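Local coordinates for Tat (Twin-arginine translocation) pathway signal sequence containing protein (Mycobacterium tuberculosis, PDB 5IMU) that is of unknown function, a conserved hypothetical protein with a twin-arginine signal sequence, whose C-terminal fragment joins an alpha/beta/alpha sandwich to a helical bundle and binds a potassium ion, at residues A[52-55]-A[56-59]; A[75-79]-A[80-84]; A[136-139]-A[140-144]. All coordinates share one frame; numbering follows the deposited sequence.

Interaction 1 (A[52-55]-A[56-59]); sequences GGWI and PPHV
The indole of Trp54 lays one face against Pro56, whose CA sits 3.8 Å from the centroid of the six-membered ring and 18° off its normal. This is a CH-pi contact: the CA hydrogen of a proline, polarised by two flanking amides, suits the electron-rich face of an indole. With its CG anti to the backbone N and beside the carbonyl carbon (chi1 179°), Trp54 sends the ring in the direction of the following residues, where its face meets Pro56. The same benzo ring also meets Pro57, but obliquely, CZ2 lying 3.8 Å from Pro57 CD. Ile55 serves another side of the chain. Its CG2 branch lies 3.7 Å from Pro56 CD, and Val59 returns toward it through the type I turn from Pro56 to Val59, where the restricted phi of proline suits Pro57, the second residue of the turn. The buried indole N-H is satisfied by His209, and Arg115 gathers the carbonyls of Ile55 and Pro56. The loop connects strand 44-48 to strand 65-67 along the chain. Ile55 and Val59 pack on Trp33 of strand 33-37, Pro56 and Pro57 pack on Trp189 of helix 183-199, and Trp54 reaches both that helix and helix 203-216.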
loop_
_atom_site.group_PDB
_atom_site.type_symbol
_atom_site.label_atom_id
_atom_site.label_comp_id
_atom_site.label_asym_id
_atom_site.label_seq_id
_atom_site.Cartn_x
_atom_site.Cartn_y
_atom_site.Cartn_z
ATOM N N GLY A 52 -6.350 -6.575 -0.671
ATOM C CA GLY A 52 -5.999 -7.565 0.333
ATOM C C GLY A 52 -5.088 -7.103 1.449
ATOM O O GLY A 52 -4.579 -7.945 2.194
ATOM N N GLY A 53 -4.869 -5.800 1.600
ATOM C CA GLY A 53 -3.986 -5.270 2.626
ATOM C C GLY A 53 -2.815 -4.471 2.094
ATOM O O GLY A 53 -2.085 -3.859 2.890
ATOM N N TRP A 54 -2.604 -4.464 0.782
ATOM C CA TRP A 54 -1.567 -3.645 0.174
ATOM C C TRP A 54 -1.911 -2.167 0.324
ATOM O O TRP A 54 -3.078 -1.774 0.242
ATOM C CB TRP A 54 -1.431 -4.029 -1.300
ATOM C CG TRP A 54 -0.420 -3.269 -2.100
ATOM C CD1 TRP A 54 0.938 -3.388 -2.037
ATOM C CD2 TRP A 54 -0.693 -2.312 -3.133
ATOM N NE1 TRP A 54 1.528 -2.545 -2.951
ATOM C CE2 TRP A 54 0.548 -1.875 -3.637
ATOM C CE3 TRP A 54 -1.867 -1.777 -3.672
ATOM C CZ2 TRP A 54 0.649 -0.923 -4.656
ATOM C CZ3 TRP A 54 -1.767 -0.833 -4.682
ATOM C CH2 TRP A 54 -0.519 -0.416 -5.163
ATOM N N ILE A 55 -0.895 -1.350 0.564
ATOM C CA ILE A 55 -1.051 0.098 0.695
ATOM C C ILE A 55 -0.411 0.748 -0.519
ATOM O O ILE A 55 0.782 0.527 -0.780
ATOM C CB ILE A 55 -0.430 0.625 1.999
ATOM C CG1 ILE A 55 -0.926 -0.177 3.206
ATOM C CG2 ILE A 55 -0.754 2.102 2.179
ATOM C CD1 ILE A 55 -2.435 -0.225 3.341
ATOM N N PRO A 56 -1.140 1.560 -1.293
ATOM C CA PRO A 56 -0.578 2.106 -2.524
ATOM C C PRO A 56 0.557 3.083 -2.228
ATOM O O PRO A 56 0.603 3.680 -1.140
ATOM C CB PRO A 56 -1.773 2.812 -3.184
ATOM C CG PRO A 56 -2.708 3.110 -2.054
ATOM C CD PRO A 56 -2.549 1.960 -1.100
ATOM N N PRO A 57 1.477 3.274 -3.176
ATOM C CA PRO A 57 2.694 4.047 -2.862
ATOM C C PRO A 57 2.454 5.528 -2.619
ATOM O O PRO A 57 3.258 6.158 -1.921
ATOM C CB PRO A 57 3.585 3.826 -4.096
ATOM C CG PRO A 57 2.968 2.690 -4.850
ATOM C CD PRO A 57 1.507 2.728 -4.540
ATOM N N HIS A 58 1.391 6.112 -3.167
ATOM C CA HIS A 58 1.214 7.553 -3.036
ATOM C C HIS A 58 0.620 7.960 -1.694
ATOM O O HIS A 58 0.415 9.158 -1.466
ATOM C CB HIS A 58 0.350 8.094 -4.183
ATOM C CG HIS A 58 -1.079 7.648 -4.137
ATOM N ND1 HIS A 58 -1.457 6.337 -4.339
ATOM C CD2 HIS A 58 -2.222 8.343 -3.931
ATOM C CE1 HIS A 58 -2.772 6.243 -4.248
ATOM N NE2 HIS A 58 -3.261 7.445 -4.002
ATOM N N VAL A 59 0.355 7.011 -0.802
ATOM C CA VAL A 59 -0.160 7.296 0.533
ATOM C C VAL A 59 0.982 7.138 1.526
ATOM O O VAL A 59 1.584 6.062 1.623
ATOM C CB VAL A 59 -1.334 6.374 0.894
ATOM C CG1 VAL A 59 -1.743 6.583 2.349
ATOM C CG2 VAL A 59 -2.507 6.629 -0.034
#

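Interaction 2 (A[75-79]-A[80-84]); sequences RDADV and IDLLG
Asp78 OD1 accepts the backbone N-H of Asp81 at 2.9 Å between OD1 and N, the side-chain bond of a helix N-cap. The bond is nearly straight, with an N-H...O angle of 162°, although the donor meets the oxygen from above the carboxylate plane. Asp78 CG stands between its own backbone N and carbonyl carbon (chi1 74°), which swings the carboxylate over the first turn, where amide hydrogens have no earlier carbonyl to bind. Aspartate suits this place because its short chain reaches those amides and its negative charge is probably favoured by the positive end of the helix dipole. The carbonyl of Asp78 starts the regular pattern, its O taking Leu82 N at 2.9 Å. Asp81 also brings its carboxylate close, its plane turned 80° from that of Asp78, with OD2 3.2 Å from Asp78 OD1; the like charges would repel, probably eased by the helix end. On the apolar side Ala77 CB touches Leu82 CD2 at 4.0 Å, the small alanine letting the loop come close to Leu82. Helix 79-83 packs on the sheet: Val79 and Leu83 press on Ala34 of strand 33-37, Leu82 and Leu83 on Val47 of strand 44-48, and Ile80 and Leu83 on Val89 of strand 88-92.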
loop_
_atom_site.group_PDB
_atom_site.type_symbol
_atom_site.label_atom_id
_atom_site.label_comp_id
_atom_site.label_asym_id
_atom_site.label_seq_id
_atom_site.Cartn_x
_atom_site.Cartn_y
_atom_site.Cartn_z
ATOM N N ARG A 75 -11.416 -11.753 -2.077
ATOM C CA ARG A 75 -11.680 -10.496 -2.760
ATOM C C ARG A 75 -12.711 -9.648 -2.023
ATOM O O ARG A 75 -12.606 -8.417 -2.000
ATOM C CB ARG A 75 -12.166 -10.806 -4.167
ATOM C CG ARG A 75 -11.290 -11.792 -4.901
ATOM C CD ARG A 75 -10.203 -11.113 -5.647
ATOM N NE ARG A 75 -10.716 -10.279 -6.745
ATOM C CZ ARG A 75 -10.977 -8.979 -6.671
ATOM N NH1 ARG A 75 -10.769 -8.320 -5.530
ATOM N NH2 ARG A 75 -11.409 -8.360 -7.745
ATOM N N ASP A 76 -13.699 -10.288 -1.411
ATOM C CA ASP A 76 -14.900 -9.629 -0.915
ATOM C C ASP A 76 -14.793 -9.175 0.534
ATOM O O ASP A 76 -15.778 -8.669 1.077
ATOM C CB ASP A 76 -16.088 -10.577 -1.069
ATOM C CG ASP A 76 -15.848 -11.905 -0.387
ATOM O OD1 ASP A 76 -15.171 -12.770 -0.982
ATOM O OD2 ASP A 76 -16.335 -12.081 0.749
ATOM N N ALA A 77 -13.638 -9.346 1.169
ATOM C CA ALA A 77 -13.481 -8.927 2.555
ATOM C C ALA A 77 -13.427 -7.408 2.640
ATOM O O ALA A 77 -12.648 -6.764 1.931
ATOM C CB ALA A 77 -12.217 -9.541 3.156
ATOM N N ASP A 78 -14.265 -6.834 3.499
ATOM C CA ASP A 78 -14.281 -5.395 3.697
ATOM C C ASP A 78 -13.232 -5.003 4.739
ATOM O O ASP A 78 -12.555 -5.850 5.327
ATOM C CB ASP A 78 -15.683 -4.924 4.086
ATOM C CG ASP A 78 -16.051 -5.279 5.517
ATOM O OD1 ASP A 78 -15.548 -6.291 6.044
ATOM O OD2 ASP A 78 -16.851 -4.537 6.124
ATOM N N VAL A 79 -13.096 -3.694 4.971
ATOM C CA VAL A 79 -12.045 -3.204 5.859
ATOM C C VAL A 79 -12.241 -3.710 7.281
ATOM O O VAL A 79 -11.264 -3.945 8.003
ATOM C CB VAL A 79 -11.979 -1.664 5.812
ATOM C CG1 VAL A 79 -11.465 -1.202 4.459
ATOM C CG2 VAL A 79 -13.344 -1.058 6.107
ATOM N N ILE A 80 -13.491 -3.892 7.708
ATOM C CA ILE A 80 -13.740 -4.417 9.050
ATOM C C ILE A 80 -13.254 -5.859 9.148
ATOM O O ILE A 80 -12.552 -6.234 10.095
ATOM C CB ILE A 80 -15.231 -4.297 9.409
ATOM C CG1 ILE A 80 -15.739 -2.881 9.131
ATOM C CG2 ILE A 80 -15.447 -4.652 10.870
ATOM C CD1 ILE A 80 -14.999 -1.803 9.888
ATOM N N ASP A 81 -13.620 -6.688 8.164
ATOM C CA ASP A 81 -13.149 -8.071 8.141
ATOM C C ASP A 81 -11.627 -8.141 8.084
ATOM O O ASP A 81 -11.015 -9.008 8.722
ATOM C CB ASP A 81 -13.750 -8.818 6.948
ATOM C CG ASP A 81 -15.234 -9.090 7.108
ATOM O OD1 ASP A 81 -15.827 -9.704 6.195
ATOM O OD2 ASP A 81 -15.809 -8.691 8.143
ATOM N N LEU A 82 -10.998 -7.236 7.327
ATOM C CA LEU A 82 -9.547 -7.286 7.162
ATOM C C LEU A 82 -8.814 -6.982 8.463
ATOM O O LEU A 82 -7.701 -7.475 8.672
ATOM C CB LEU A 82 -9.107 -6.314 6.064
ATOM C CG LEU A 82 -9.432 -6.718 4.625
ATOM C CD1 LEU A 82 -9.066 -5.601 3.660
ATOM C CD2 LEU A 82 -8.705 -8.003 4.258
ATOM N N LEU A 83 -9.418 -6.182 9.348
ATOM C CA LEU A 83 -8.770 -5.867 10.618
ATOM C C LEU A 83 -8.616 -7.097 11.501
ATOM O O LEU A 83 -7.688 -7.162 12.316
ATOM C CB LEU A 83 -9.557 -4.792 11.368
ATOM C CG LEU A 83 -9.395 -3.330 10.955
ATOM C CD1 LEU A 83 -10.231 -2.445 11.863
ATOM C CD2 LEU A 83 -7.934 -2.924 11.007
ATOM N N GLY A 84 -9.511 -8.074 11.363
ATOM C CA GLY A 84 -9.460 -9.220 12.248
ATOM C C GLY A 84 -9.827 -8.836 13.672
ATOM O O GLY A 84 -10.670 -7.969 13.920
#

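Interaction 3 (A[136-139]-A[140-144])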
loop_
_atom_site.group_PDB
_atom_site.type_symbol
_atom_site.label_atom_id
_atom_site.label_comp_id
_atom_site.label_asym_id
_atom_site.label_seq_id
_atom_site.Cartn_x
_atom_site.Cartn_y
_atom_site.Cartn_z
ATOM N N ASP A 136 1.544 -9.378 -20.057
ATOM C CA ASP A 136 1.336 -8.781 -21.373
ATOM C C ASP A 136 0.880 -7.328 -21.283
ATOM O O ASP A 136 1.087 -6.559 -22.229
ATOM C CB ASP A 136 0.314 -9.604 -22.162
ATOM C CG ASP A 136 0.381 -9.346 -23.657
ATOM O OD1 ASP A 136 1.502 -9.306 -24.205
ATOM O OD2 ASP A 136 -0.687 -9.176 -24.287
ATOM N N SER A 137 0.266 -6.930 -20.170
ATOM C CA SER A 137 -0.399 -5.637 -20.073
ATOM C C SER A 137 0.530 -4.490 -19.683
ATOM O O SER A 137 0.083 -3.338 -19.660
ATOM C CB SER A 137 -1.554 -5.725 -19.070
ATOM O OG SER A 137 -1.097 -6.204 -17.815
ATOM N N LEU A 138 1.799 -4.768 -19.390
ATOM C CA LEU A 138 2.713 -3.730 -18.934
ATOM C C LEU A 138 3.032 -2.748 -20.063
ATOM O O LEU A 138 3.018 -3.116 -21.241
ATOM C CB LEU A 138 4.010 -4.354 -18.425
ATOM C CG LEU A 138 4.356 -4.392 -16.931
ATOM C CD1 LEU A 138 3.150 -4.138 -16.038
ATOM C CD2 LEU A 138 5.016 -5.721 -16.587
ATOM N N PRO A 139 3.329 -1.492 -19.730
ATOM C CA PRO A 139 3.753 -0.538 -20.761
ATOM C C PRO A 139 5.193 -0.786 -21.188
ATOM O O PRO A 139 5.950 -1.509 -20.536
ATOM C CB PRO A 139 3.606 0.821 -20.067
ATOM C CG PRO A 139 3.830 0.514 -18.626
ATOM C CD PRO A 139 3.230 -0.858 -18.403
ATOM N N ARG A 140 5.566 -0.151 -22.304
ATOM C CA ARG A 140 6.885 -0.384 -22.888
ATOM C C ARG A 140 8.005 -0.021 -21.916
ATOM O O ARG A 140 9.057 -0.672 -21.902
ATOM C CB ARG A 140 7.026 0.401 -24.195
ATOM C CG ARG A 140 8.425 0.366 -24.803
ATOM C CD ARG A 140 8.480 1.080 -26.150
ATOM N NE ARG A 140 7.875 0.285 -27.218
ATOM C CZ ARG A 140 7.615 0.745 -28.438
ATOM N NH1 ARG A 140 7.896 2.002 -28.750
ATOM N NH2 ARG A 140 7.064 -0.051 -29.347
ATOM N N ILE A 141 7.798 1.008 -21.088
ATOM C CA ILE A 141 8.854 1.446 -20.179
ATOM C C ILE A 141 9.234 0.334 -19.210
ATOM O O ILE A 141 10.404 0.205 -18.830
ATOM C CB ILE A 141 8.430 2.729 -19.434
ATOM C CG1 ILE A 141 9.587 3.253 -18.585
ATOM C CG2 ILE A 141 7.202 2.481 -18.560
ATOM C CD1 ILE A 141 10.787 3.692 -19.391
ATOM N N ALA A 142 8.269 -0.497 -18.810
ATOM C CA ALA A 142 8.572 -1.593 -17.896
ATOM C C ALA A 142 9.482 -2.619 -18.555
ATOM O O ALA A 142 10.454 -3.080 -17.949
ATOM C CB ALA A 142 7.278 -2.250 -17.411
ATOM N N GLN A 143 9.182 -2.994 -19.801
ATOM C CA GLN A 143 10.069 -3.899 -20.522
ATOM C C GLN A 143 11.434 -3.266 -20.758
ATOM O O GLN A 143 12.443 -3.973 -20.835
ATOM C CB GLN A 143 9.442 -4.304 -21.859
ATOM C CG GLN A 143 8.061 -4.943 -21.747
ATOM C CD GLN A 143 8.076 -6.280 -21.024
ATOM O OE1 GLN A 143 9.115 -6.928 -20.909
ATOM N NE2 GLN A 143 6.913 -6.700 -20.536
ATOM N N ALA A 144 11.485 -1.935 -20.848
ATOM C CA ALA A 144 12.719 -1.263 -21.242
ATOM C C ALA A 144 13.730 -1.201 -20.101
ATOM O O ALA A 144 14.936 -1.338 -20.334
ATOM C CB ALA A 144 12.408 0.143 -21.757
HETATM O O HOH W 1 4.382 -5.683 -21.718
#
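Leu138 rests against Ala142, CG to CB at 3.7 Å, in the apolar centre of a helix N-terminus where Pro139 holds the N-cap position of helix 140-151. The methyl of Ala142 points back at the incoming loop, and its small size lets the branch point of the leucine settle directly on the first turn. A chi1 of -108°, off the usual staggered values, places Leu138 CG against that methyl. Beside this pair the Pro139 ring crosses Ile141 at an oblique angle, ring CG meeting the CG2 methyl at 3.9 Å. That methyl is available because Ile141 CG1 lies anti to the backbone N (chi1 -175°), leaving CG2 on the side of the proline while the longer branch leads away from it. Leucine and isoleucine suit the two ends of this apolar patch: Leu138 and Pro139 reach helix 183-199 at Leu191 and Leu192, and Ile141 reaches helix 157-177 at Leu162 and Cys166, within the helical part of the chain. Proline fits the helix start because its phi is already restricted and its missing N-H is not needed there. Its carbonyl takes the Ala142 N-H in a weak bond, bent to 135°. At the polar edge Gln143 turns its amide back over the loop, and NE2 is shared between the carbonyl of Val132, near the end of helix 124-133, and a water. The glutamine thus ties the new helix to the preceding one. The water links it to the loop as well: it accepts from Gln143 NE2 at 3.0 Å and lies 2.9 Å from Leu138 O, to which it can donate.

Overall arrangement
The three contacts follow one another along the chain without overlap. Interactions 1 and 2 both fall in the DUF5632 range, their centres 15 Å apart and their nearest atoms about 5 Å apart without touching, and both pack against the four-stranded mixed sheet; interaction 1 lies in the loop that follows strand 44-48. Interaction 3 belongs to the DUF5631 range, about 21 Å from interaction 1 and 32 Å from interaction 2 between centres. Helix 183-199 receives side chains from both interactions 1 and 3. Interaction 1, near the centre of the chain, therefore lies where the sheet-containing part meets the helical bundle, while interactions 2 and 3 start helices farther out, one in each part.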